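Local atomic coordinates of beta-galactosidase (Trichoderma reesei, PDB entry 3OG2), a protein that probably hydrolyses terminal non-reducing beta-D-galactose residues from beta-D-galactosides, as a glycoside hydrolase of family 35. Residues 252-257 / 414-418. Sequence-based numbering, arbitrary orientation.
Sequences WPDNGL and NYSST. With NAG (2-acetamido-2-deoxy-beta-D-glucopyranose), chain D.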
loop_
_atom_site.group_PDB
_atom_site.type_symbol
_atom_site.label_atom_id
_atom_site.label_comp_id
_atom_site.label_asym_id
_atom_site.label_seq_id
_atom_site.Cartn_x
_atom_site.Cartn_y
_atom_site.Cartn_z
ATOM N N TRP A 252 18.515 -11.235 7.961
ATOM C CA TRP A 252 17.398 -12.142 8.111
ATOM C C TRP A 252 17.697 -12.932 9.387
ATOM O O TRP A 252 18.453 -13.908 9.382
ATOM C CB TRP A 252 17.214 -13.099 6.945
ATOM C CG TRP A 252 16.803 -12.437 5.660
ATOM C CD1 TRP A 252 16.750 -11.111 5.341
ATOM C CD2 TRP A 252 16.366 -13.185 4.508
ATOM N NE1 TRP A 252 16.310 -10.984 4.040
ATOM C CE2 TRP A 252 16.058 -12.238 3.509
ATOM C CE3 TRP A 252 16.207 -14.544 4.244
ATOM C CZ2 TRP A 252 15.595 -12.615 2.242
ATOM C CZ3 TRP A 252 15.746 -14.917 2.992
ATOM C CH2 TRP A 252 15.442 -13.970 2.020
ATOM N N PRO A 253 17.091 -12.556 10.459
ATOM C CA PRO A 253 17.479 -13.133 11.752
ATOM C C PRO A 253 17.061 -14.595 11.911
ATOM O O PRO A 253 16.120 -15.072 11.274
ATOM C CB PRO A 253 16.753 -12.315 12.814
ATOM C CG PRO A 253 15.813 -11.458 12.089
ATOM C CD PRO A 253 16.047 -11.547 10.591
ATOM N N ASP A 254 17.865 -15.219 12.776
ATOM C CA ASP A 254 17.588 -16.595 13.155
ATOM C C ASP A 254 16.130 -16.673 13.616
ATOM O O ASP A 254 15.491 -15.839 14.265
ATOM C CB ASP A 254 18.559 -17.116 14.193
ATOM C CG ASP A 254 19.937 -17.554 13.727
ATOM O OD1 ASP A 254 20.258 -17.608 12.509
ATOM O OD2 ASP A 254 20.824 -17.867 14.565
ATOM N N ASN A 255 15.509 -17.761 13.228
ATOM C CA ASN A 255 14.147 -18.065 13.588
ATOM C C ASN A 255 13.154 -17.119 12.944
ATOM O O ASN A 255 12.002 -17.237 13.338
ATOM C CB ASN A 255 13.917 -17.994 15.106
ATOM C CG ASN A 255 14.808 -18.967 15.848
ATOM O OD1 ASN A 255 15.108 -20.075 15.401
ATOM N ND2 ASN A 255 15.244 -18.516 17.028
ATOM N N GLY A 256 13.509 -16.296 11.987
ATOM C CA GLY A 256 12.507 -15.398 11.347
ATOM C C GLY A 256 11.560 -16.135 10.417
ATOM O O GLY A 256 10.443 -15.654 10.132
ATOM N N LEU A 257 11.904 -17.308 9.864
ATOM C CA LEU A 257 10.997 -17.971 8.923
ATOM C C LEU A 257 9.875 -18.625 9.685
ATOM O O LEU A 257 10.124 -19.415 10.604
ATOM C CB LEU A 257 11.801 -19.001 8.118
ATOM C CG LEU A 257 10.988 -19.600 6.963
ATOM C CD1 LEU A 257 10.844 -18.634 5.802
ATOM C CD2 LEU A 257 11.635 -20.914 6.508
ATOM N N ASN A 414 19.465 -23.476 6.561
ATOM C CA ASN A 414 19.511 -22.154 7.145
ATOM C C ASN A 414 18.830 -21.233 6.136
ATOM O O ASN A 414 19.393 -20.926 5.105
ATOM C CB ASN A 414 20.970 -21.742 7.399
ATOM C CG ASN A 414 21.016 -20.300 7.880
ATOM O OD1 ASN A 414 20.020 -19.591 8.020
ATOM N ND2 ASN A 414 22.240 -19.809 8.081
ATOM N N TYR A 415 17.611 -20.805 6.439
ATOM C CA TYR A 415 16.775 -20.120 5.470
ATOM C C TYR A 415 17.437 -18.812 5.032
ATOM O O TYR A 415 17.030 -18.291 3.981
ATOM C CB TYR A 415 15.345 -19.862 6.001
ATOM C CG TYR A 415 15.245 -18.571 6.798
ATOM C CD1 TYR A 415 15.643 -18.499 8.133
ATOM C CD2 TYR A 415 14.743 -17.437 6.197
ATOM C CE1 TYR A 415 15.571 -17.357 8.879
ATOM C CE2 TYR A 415 14.669 -16.251 6.898
ATOM C CZ TYR A 415 15.064 -16.219 8.219
ATOM O OH TYR A 415 14.964 -15.033 8.880
ATOM N N SER A 416 18.299 -18.240 5.837
ATOM C CA SER A 416 18.992 -16.963 5.604
ATOM C C SER A 416 20.163 -17.123 4.652
ATOM O O SER A 416 20.747 -16.130 4.194
ATOM C CB SER A 416 19.436 -16.433 6.998
ATOM O OG SER A 416 20.368 -15.339 6.823
ATOM N N SER A 417 20.582 -18.362 4.406
ATOM C CA SER A 417 21.857 -18.620 3.769
ATOM C C SER A 417 21.983 -17.952 2.393
ATOM O O SER A 417 21.083 -18.026 1.547
ATOM C CB SER A 417 22.036 -20.123 3.554
ATOM O OG SER A 417 23.314 -20.320 2.898
ATOM N N THR A 418 23.151 -17.324 2.197
ATOM C CA THR A 418 23.444 -16.746 0.901
ATOM C C THR A 418 24.422 -17.631 0.148
ATOM O O THR A 418 24.927 -17.226 -0.909
ATOM C CB THR A 418 24.088 -15.357 1.068
ATOM O OG1 THR A 418 25.236 -15.476 1.912
ATOM C CG2 THR A 418 23.067 -14.411 1.749
HETATM C C1 NAG D . 22.459 -18.377 8.178
HETATM C C2 NAG D . 23.484 -18.318 9.299
HETATM C C3 NAG D . 23.988 -16.894 9.470
HETATM C C4 NAG D . 24.288 -16.096 8.195
HETATM C C5 NAG D . 23.220 -16.317 7.104
HETATM C C6 NAG D . 23.615 -15.811 5.724
HETATM C C7 NAG D . 22.983 -19.984 11.078
HETATM C C8 NAG D . 22.020 -20.255 12.207
HETATM N N2 NAG D . 22.942 -18.754 10.574
HETATM O O3 NAG D . 24.986 -16.829 10.462
HETATM O O4 NAG D . 24.272 -14.737 8.558
HETATM O O5 NAG D . 22.994 -17.710 7.056
HETATM O O6 NAG D . 24.684 -16.622 5.209
HETATM O O7 NAG D . 23.956 -20.748 10.982
HETATM O O HOH W 1 21.074 -12.716 7.869
HETATM O O HOH W 2 18.930 -18.518 10.217
#
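Tyr415 reaches in between Trp252 and Leu257, with Pro253 O at its tip; tyrosine suits the place by pairing an apolar ring with a hydroxyl that can donate to a backbone carbonyl. Because chi1 (86°) sets CG between the backbone N and the carbonyl carbon, the ring extends toward 252-257. Leucine offers an aliphatic CB to one ring face, a CH-pi contact with Leu257 CB 3.8 Å from the Tyr415 ring centroid, while its CD2 reaches Tyr415 CB at 3.9 Å. Tyr415 CE2 comes within 3.5 Å of Trp252 CE3; the indole's six-membered ring lies at 17° to the tyrosine ring but is displaced well to one side. Tyr415 CE1 and CZ each lie 3.4 Å from Pro253 O, at the ring edge and in its plane. At the tip, Tyr415 OH donates to Pro253 O over 2.7 Å. That oxygen also closes the type II turn by accepting from Gly256 N, the donors arriving from opposite faces of the carbonyl plane. A phenylalanine here would probably cost Pro253 O the hydroxyl donor, losing the bond that ties the turn to 414-418. The contact joins the loop before helix 261-268 of the TIM-barrel region to the loop following strand 406-412 in domain 2, with Trp252 and Leu257 resting on helix 301-313.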